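Local coordinates for putative Xylose isomerase (PDB 3QXB), which is probably a metal-dependent sugar isomerase, and carries iron or manganese in a TIM barrel of the xylose isomerase-like family, at residues Phe291-Asp295 / Glu296-Ala300; Leu22-Asn25 / Leu26-Val30; Ala194-Met197 / Ala198-Gly202. All blocks are in the same frame, centred on the assembly; numbering follows the deposited sequence.

Overall arrangement
The three contacts are local and sit at different depths of one TIM barrel. Interaction 2 is buried, where strand 22-25 leaves the barrel near the metal site; an asparagine side chain closes an Asx turn there, with Val24 packed against Phe28 beside it. Interaction 1 opens helix 295-310 at the surface and relies on an arginine with two acidic partners. The two touch, Val298 CG1 standing 3.9 Å from Phe28 O, and Phe28 and Val24 also pack on Met302 of that helix. Interaction 3, on helix 190-200, lies across the chain's centre, about 29 Å from interaction 2 between centres; it is partly buried, with leucines on its inner side and charges outside.

Interaction 1: Phe291-Asp295 / Glu296-Ala300; sequences FEARD and EDVLA
Arg294 O receives the backbone N-H of Val298 at 3.1 Å, and a weak bond from Asp297 N, as the chain turns out of the loop into helix 295-310; Leu299 N to Asp295 O is the next helical bond. Above this turn the Arg294 side chain bends back at chi3 (62°), which brings its guanidinium over the first turn of the helix. Arg294 NH1 meets Asp297 OD2 at 2.6 Å in a salt bridge whose hydrogen bond is weak, the oxygen lying at the edge of the guanidinium. Arg294 NH2 pairs with Glu296 OE2; the modelled separation is too short to be taken literally. Glu296 runs alongside the arginine, with CG over one guanidinium face and its carboxylate plane turned 80° from the guanidinium plane, whereas the Asp297 carboxylate is turned 67°. A water bound by Arg294 N also donates to Asp297 OD2, tying this carboxylate to the backbone before the helix. Underneath, Ala293 CB rests on Val298 CG2 at 3.9 Å, and Val298 faces inward onto Trp33 and Tyr289. Asp295 turns its carboxylate to Arg32, which also binds Ala293 O. Acidic residues in the first turn suit the positive N-terminal end of a helix, and here Glu296 and Asp297 also pair with the N-cap arginine in a salt-bridge network, at the start of the last helix of the TIM barrel.

Interaction 2: Leu22-Asn25 / Leu26-Val30; sequences LGVN and LCFAV
Asn25 folds its side-chain amide forward along the chain and closes an Asx turn with the residue two further on: Asn25 OD1 takes the backbone N-H of Cys27 at 2.7 Å, with an N-H...O angle of 155° and the donor in the carbonyl plane. With chi1 at 175° the CG lies beside the asparagine's own carbonyl carbon, which swings OD1 forward to the N-H of Cys27. The other end of the amide is engaged as well, ND2 donating to Gln53 OE1 on the neighbouring strand, and these two bonds fix which way the amide is flipped.

This is the C-terminal end of strand 22-25 in the eight-stranded parallel barrel, the end at which TIM barrels place their active sites. The Asn25 side chain is about 4 Å from that of metal ligand His244, and Cys27 stands as near to the ligand Glu286, so the turn probably helps to line the surroundings of the metal site.

The tight packing lies on the helix side. Val24 CG2 reaches Phe28 CE1 at 3.8 Å, the two side chains crossing at about a right angle, and Asn25 O meets the ring at its edge, 3.5 Å from Phe28 CD1. Ala29 CB sits over the centre of one ring face, while Leu42 and Met302 bring helices 36-46 and 295-310 against Phe28. Cys27, by contrast, is partly exposed and meets Asn25 through the polar bond rather than by hydrocarbon packing; Cys27 CB and SG each lie 3.2 Å from Asn25 OD1. The chain leaves the 3-10 turn at Val30, also partly exposed, with a weak bond from its N to Cys27 O.

Interaction 3: Ala194-Met197 / Ala198-Gly202; sequences ARLM and ADLDG
Leu196 and Leu200, one turn apart, slant across each other on the inner side of helix 190-200, with CD1 of Leu196 3.8 Å from CD1 of Leu200. Leu196 packs on Tyr153 of helix 146-170 and on the loop residues Phe135 and Pro187, Leu200 on Ile161 and on Val208 of strand 208-213. The selenomethionine Met197, its chain bent at chi2 and chi3, turns to Val208, Leu210 and Trp239. Backbone bonds from Ala198, Asp199, Leu200 and Asp201 back to residues four earlier hold these side chains in helical spacing, the last being Asp201 N to Met197 O at 2.9 Å, before Asp201 leaves the helix.

Arg195 and Asp199 form the outer pair. The arginine chain is extended from CG to NE, its CG set opposite the backbone N (chi1 159°), and passes Asp199 with only a long salt bridge, Arg195 NE to Asp199 OD2 at 3.8 Å. The guanidinium and carboxylate planes stand 88° apart, so the two groups do not meet as a flat two-pronged pair. Each has a stronger partner on helix 146-170: Arg195 NH2 a salt bridge to Glu150, and Asp199 OD2 the Tyr153 hydroxyl and Arg157. Replacing Asp199 by an alanine is likely to leave Arg157 and the Tyr153 hydroxyl without this carboxylate and Arg195 without its distant counter-charge. The charged groups thus probably act chiefly between helices, linking helix 190-200, the crossover helix of the beta-alpha-beta unit from strand 174-177 to strand 208-213, to helix 146-170, while Leu200 and the selenomethionine pack it on strand 208-213.

Interaction 1: Phe291-Asp295 / Glu296-Ala300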
loop_
_atom_site.group_PDB
_atom_site.type_symbol
_atom_site.label_atom_id
_atom_site.label_comp_id
_atom_site.label_asym_id
_atom_site.label_seq_id
_atom_site.Cartn_x
_atom_site.Cartn_y
_atom_site.Cartn_z
ATOM N N PHE A 291 -2.386 8.277 -5.992
ATOM C CA PHE A 291 -1.336 9.150 -5.450
ATOM C C PHE A 291 -1.098 10.390 -6.337
ATOM O O PHE A 291 -0.912 11.502 -5.850
ATOM C CB PHE A 291 -0.004 8.370 -5.356
ATOM C CG PHE A 291 -0.015 7.241 -4.316
ATOM C CD1 PHE A 291 -0.134 7.521 -2.957
ATOM C CD2 PHE A 291 0.145 5.908 -4.709
ATOM C CE1 PHE A 291 -0.135 6.511 -2.018
ATOM C CE2 PHE A 291 0.161 4.874 -3.757
ATOM C CZ PHE A 291 0.006 5.174 -2.416
ATOM N N GLU A 292 -1.136 10.172 -7.649
ATOM C CA GLU A 292 -0.782 11.194 -8.629
ATOM C C GLU A 292 -1.899 12.248 -8.852
ATOM O O GLU A 292 -1.694 13.239 -9.547
ATOM C CB GLU A 292 -0.347 10.540 -9.939
ATOM C CG GLU A 292 -1.395 9.725 -10.647
ATOM C CD GLU A 292 -1.426 8.251 -10.198
ATOM O OE1 GLU A 292 -1.046 7.917 -9.025
ATOM O OE2 GLU A 292 -1.843 7.431 -11.033
ATOM N N ALA A 293 -3.067 12.045 -8.254
ATOM C CA ALA A 293 -4.092 13.071 -8.302
ATOM C C ALA A 293 -3.620 14.280 -7.486
ATOM O O ALA A 293 -2.941 14.132 -6.478
ATOM C CB ALA A 293 -5.423 12.553 -7.768
ATOM N N ARG A 294 -4.007 15.478 -7.916
ATOM C CA ARG A 294 -3.556 16.710 -7.275
ATOM C C ARG A 294 -4.326 16.962 -5.975
ATOM O O ARG A 294 -5.489 16.689 -5.916
ATOM C CB ARG A 294 -3.750 17.870 -8.236
ATOM C CG ARG A 294 -2.813 17.761 -9.418
ATOM C CD ARG A 294 -3.274 18.568 -10.557
ATOM N NE ARG A 294 -3.328 19.980 -10.245
ATOM C CZ ARG A 294 -4.437 20.733 -10.273
ATOM N NH1 ARG A 294 -5.634 20.233 -10.585
ATOM N NH2 ARG A 294 -4.341 22.032 -10.004
ATOM N N ASP A 295 -3.618 17.482 -4.964
ATOM C CA ASP A 295 -4.185 17.778 -3.639
ATOM C C ASP A 295 -5.511 18.518 -3.742
ATOM O O ASP A 295 -6.494 18.092 -3.185
ATOM C CB ASP A 295 -3.183 18.606 -2.806
ATOM C CG ASP A 295 -1.924 17.774 -2.379
ATOM O OD1 ASP A 295 -1.884 16.544 -2.587
ATOM O OD2 ASP A 295 -0.980 18.364 -1.846
ATOM N N GLU A 296 -5.525 19.614 -4.493
ATOM C CA GLU A 296 -6.721 20.454 -4.581
ATOM C C GLU A 296 -7.880 19.726 -5.233
ATOM O O GLU A 296 -9.031 19.990 -4.871
ATOM C CB GLU A 296 -6.436 21.804 -5.285
ATOM C CG GLU A 296 -5.984 21.703 -6.760
ATOM C CD GLU A 296 -5.820 23.094 -7.444
ATOM O OE1 GLU A 296 -5.678 24.137 -6.751
ATOM O OE2 GLU A 296 -5.866 23.153 -8.690
ATOM N N ASP A 297 -7.598 18.806 -6.156
ATOM C CA ASP A 297 -8.666 18.035 -6.825
ATOM C C ASP A 297 -9.295 16.979 -5.900
ATOM O O ASP A 297 -10.502 16.778 -5.929
ATOM C CB ASP A 297 -8.175 17.371 -8.122
ATOM C CG ASP A 297 -7.821 18.392 -9.213
ATOM O OD1 ASP A 297 -8.398 19.517 -9.267
ATOM O OD2 ASP A 297 -6.947 18.064 -10.020
ATOM N N VAL A 298 -8.461 16.340 -5.072
ATOM C CA VAL A 298 -8.888 15.370 -4.081
ATOM C C VAL A 298 -9.787 16.077 -3.071
ATOM O O VAL A 298 -10.906 15.670 -2.821
ATOM C CB VAL A 298 -7.636 14.723 -3.379
ATOM C CG1 VAL A 298 -8.054 13.946 -2.122
ATOM C CG2 VAL A 298 -6.838 13.823 -4.371
ATOM N N LEU A 299 -9.307 17.191 -2.539
ATOM C CA LEU A 299 -10.070 17.967 -1.550
ATOM C C LEU A 299 -11.422 18.392 -2.113
ATOM O O LEU A 299 -12.449 18.178 -1.461
ATOM C CB LEU A 299 -9.288 19.199 -1.072
ATOM C CG LEU A 299 -9.989 19.984 0.062
ATOM C CD1 LEU A 299 -10.322 19.055 1.204
ATOM C CD2 LEU A 299 -9.121 21.165 0.538
ATOM N N ALA A 300 -11.428 18.963 -3.323
ATOM C CA ALA A 300 -12.696 19.388 -3.930
ATOM C C ALA A 300 -13.664 18.235 -4.079
ATOM O O ALA A 300 -14.846 18.380 -3.853
ATOM C CB ALA A 300 -12.478 20.098 -5.319
HETATM O O HOH W 1 -5.774 15.687 -10.193
#

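Interaction 2: Leu22-Asn25 / Leu26-Val30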
loop_
_atom_site.group_PDB
_atom_site.type_symbol
_atom_site.label_atom_id
_atom_site.label_comp_id
_atom_site.label_asym_id
_atom_site.label_seq_id
_atom_site.Cartn_x
_atom_site.Cartn_y
_atom_site.Cartn_z
ATOM N N LEU A 22 -22.698 9.464 9.559
ATOM C CA LEU A 22 -21.596 9.493 8.639
ATOM C C LEU A 22 -20.316 9.780 9.392
ATOM O O LEU A 22 -20.306 10.577 10.352
ATOM C CB LEU A 22 -21.797 10.586 7.593
ATOM C CG LEU A 22 -22.994 10.456 6.668
ATOM C CD1 LEU A 22 -23.115 11.760 5.855
ATOM C CD2 LEU A 22 -22.873 9.217 5.775
ATOM N N GLY A 23 -19.240 9.137 8.936
ATOM C CA GLY A 23 -17.921 9.410 9.429
ATOM C C GLY A 23 -16.913 9.385 8.265
ATOM O O GLY A 23 -17.281 9.097 7.118
ATOM N N VAL A 24 -15.647 9.692 8.536
ATOM C CA VAL A 24 -14.621 9.541 7.507
ATOM C C VAL A 24 -13.392 8.759 7.961
ATOM O O VAL A 24 -12.879 8.963 9.041
ATOM C CB VAL A 24 -14.249 10.941 6.910
ATOM C CG1 VAL A 24 -13.639 11.886 7.984
ATOM C CG2 VAL A 24 -13.345 10.776 5.696
ATOM N N ASN A 25 -12.922 7.843 7.117
ATOM C CA ASN A 25 -11.634 7.223 7.300
ATOM C C ASN A 25 -10.609 8.150 6.630
ATOM O O ASN A 25 -10.782 8.614 5.506
ATOM C CB ASN A 25 -11.632 5.802 6.712
ATOM C CG ASN A 25 -10.283 5.148 6.765
ATOM O OD1 ASN A 25 -9.345 5.651 6.199
ATOM N ND2 ASN A 25 -10.170 4.020 7.483
ATOM N N LEU A 26 -9.527 8.400 7.345
ATOM C CA LEU A 26 -8.502 9.359 6.926
ATOM C C LEU A 26 -7.643 8.901 5.761
ATOM O O LEU A 26 -6.733 9.646 5.337
ATOM C CB LEU A 26 -7.643 9.744 8.137
ATOM C CG LEU A 26 -8.435 10.470 9.231
ATOM C CD1 LEU A 26 -7.546 10.831 10.395
ATOM C CD2 LEU A 26 -9.117 11.708 8.690
ATOM N N CYS A 27 -7.929 7.726 5.192
ATOM C CA CYS A 27 -7.200 7.247 3.983
ATOM C C CYS A 27 -7.130 8.285 2.851
ATOM O O CYS A 27 -6.159 8.330 2.098
ATOM C CB CYS A 27 -7.819 5.966 3.429
ATOM S SG CYS A 27 -9.540 6.151 3.000
ATOM N N PHE A 28 -8.146 9.134 2.728
ATOM C CA PHE A 28 -8.172 10.118 1.648
ATOM C C PHE A 28 -7.068 11.152 1.796
ATOM O O PHE A 28 -6.728 11.810 0.809
ATOM C CB PHE A 28 -9.532 10.856 1.633
ATOM C CG PHE A 28 -9.625 11.941 2.677
ATOM C CD1 PHE A 28 -10.077 11.654 3.964
ATOM C CD2 PHE A 28 -9.236 13.235 2.393
ATOM C CE1 PHE A 28 -10.141 12.656 4.925
ATOM C CE2 PHE A 28 -9.297 14.237 3.353
ATOM C CZ PHE A 28 -9.728 13.941 4.621
ATOM N N ALA A 29 -6.506 11.297 3.011
ATOM C CA ALA A 29 -5.502 12.318 3.361
ATOM C C ALA A 29 -4.071 11.828 3.359
ATOM O O ALA A 29 -3.130 12.617 3.555
ATOM C CB ALA A 29 -5.814 12.932 4.741
ATOM N N VAL A 30 -3.902 10.532 3.154
ATOM C CA VAL A 30 -2.563 9.889 3.213
ATOM C C VAL A 30 -1.567 10.617 2.318
ATOM O O VAL A 30 -1.921 10.999 1.192
ATOM C CB VAL A 30 -2.664 8.397 2.860
ATOM C CG1 VAL A 30 -1.270 7.789 2.543
ATOM C CG2 VAL A 30 -3.423 7.659 3.973
#

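Interaction 3: Ala194-Met197 / Ala198-Gly202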
loop_
_atom_site.group_PDB
_atom_site.type_symbol
_atom_site.label_atom_id
_atom_site.label_comp_id
_atom_site.label_asym_id
_atom_site.label_seq_id
_atom_site.Cartn_x
_atom_site.Cartn_y
_atom_site.Cartn_z
ATOM N N ALA A 194 -19.866 -14.934 9.790
ATOM C CA ALA A 194 -20.689 -15.503 10.881
ATOM C C ALA A 194 -19.923 -16.601 11.637
ATOM O O ALA A 194 -20.001 -16.691 12.856
ATOM C CB ALA A 194 -22.008 -16.045 10.343
ATOM N N ARG A 195 -19.158 -17.417 10.919
ATOM C CA ARG A 195 -18.411 -18.464 11.551
ATOM C C ARG A 195 -17.304 -17.884 12.470
ATOM O O ARG A 195 -17.138 -18.324 13.589
ATOM C CB ARG A 195 -17.785 -19.393 10.502
ATOM C CG ARG A 195 -16.599 -20.196 11.060
ATOM C CD ARG A 195 -16.052 -21.231 10.098
ATOM N NE ARG A 195 -15.063 -22.061 10.795
ATOM C CZ ARG A 195 -14.124 -22.812 10.208
ATOM N NH1 ARG A 195 -13.970 -22.830 8.885
ATOM N NH2 ARG A 195 -13.312 -23.533 10.958
ATOM N N LEU A 196 -16.533 -16.921 11.969
ATOM C CA LEU A 196 -15.489 -16.310 12.778
ATOM C C LEU A 196 -16.092 -15.711 14.004
ATOM O O LEU A 196 -15.590 -15.916 15.085
ATOM C CB LEU A 196 -14.732 -15.226 12.001
ATOM C CG LEU A 196 -13.663 -14.423 12.771
ATOM C CD1 LEU A 196 -12.474 -15.252 13.249
ATOM C CD2 LEU A 196 -13.197 -13.282 11.864
HETATM N N MSE A 197 -17.187 -14.970 13.839
HETATM C CA MSE A 197 -17.893 -14.338 14.979
HETATM C C MSE A 197 -18.398 -15.348 15.994
HETATM O O MSE A 197 -18.274 -15.118 17.211
HETATM C CB MSE A 197 -19.047 -13.460 14.500
HETATM C CG MSE A 197 -18.565 -12.176 13.792
HETATM SE SE MSE A 197 -17.744 -11.024 15.065
HETATM C CE MSE A 197 -16.020 -11.159 14.491
ATOM N N ALA A 198 -18.978 -16.442 15.512
ATOM C CA ALA A 198 -19.481 -17.478 16.402
ATOM C C ALA A 198 -18.325 -18.134 17.179
ATOM O O ALA A 198 -18.462 -18.435 18.352
ATOM C CB ALA A 198 -20.259 -18.556 15.603
ATOM N N ASP A 199 -17.205 -18.370 16.497
ATOM C CA ASP A 199 -16.040 -18.985 17.094
ATOM C C ASP A 199 -15.501 -18.116 18.223
ATOM O O ASP A 199 -15.128 -18.624 19.266
ATOM C CB ASP A 199 -14.903 -19.158 16.035
ATOM C CG ASP A 199 -15.062 -20.404 15.183
ATOM O OD1 ASP A 199 -16.009 -21.205 15.422
ATOM O OD2 ASP A 199 -14.244 -20.563 14.227
ATOM N N LEU A 200 -15.450 -16.809 18.001
ATOM C CA LEU A 200 -14.872 -15.883 18.978
ATOM C C LEU A 200 -15.872 -15.445 20.092
ATOM O O LEU A 200 -15.454 -15.084 21.172
ATOM C CB LEU A 200 -14.244 -14.681 18.289
ATOM C CG LEU A 200 -13.026 -14.853 17.343
ATOM C CD1 LEU A 200 -12.605 -13.544 16.670
ATOM C CD2 LEU A 200 -11.891 -15.455 18.070
ATOM N N ASP A 201 -17.175 -15.492 19.838
ATOM C CA ASP A 201 -18.126 -15.001 20.847
ATOM C C ASP A 201 -18.021 -15.830 22.135
ATOM O O ASP A 201 -17.989 -17.070 22.105
ATOM C CB ASP A 201 -19.579 -14.975 20.355
ATOM C CG ASP A 201 -20.491 -14.167 21.291
ATOM O OD1 ASP A 201 -20.006 -13.212 21.925
ATOM O OD2 ASP A 201 -21.690 -14.474 21.399
ATOM N N GLY A 202 -17.951 -15.119 23.257
ATOM C CA GLY A 202 -17.750 -15.711 24.569
ATOM C C GLY A 202 -16.320 -16.105 24.929
ATOM O O GLY A 202 -16.077 -16.605 26.012
#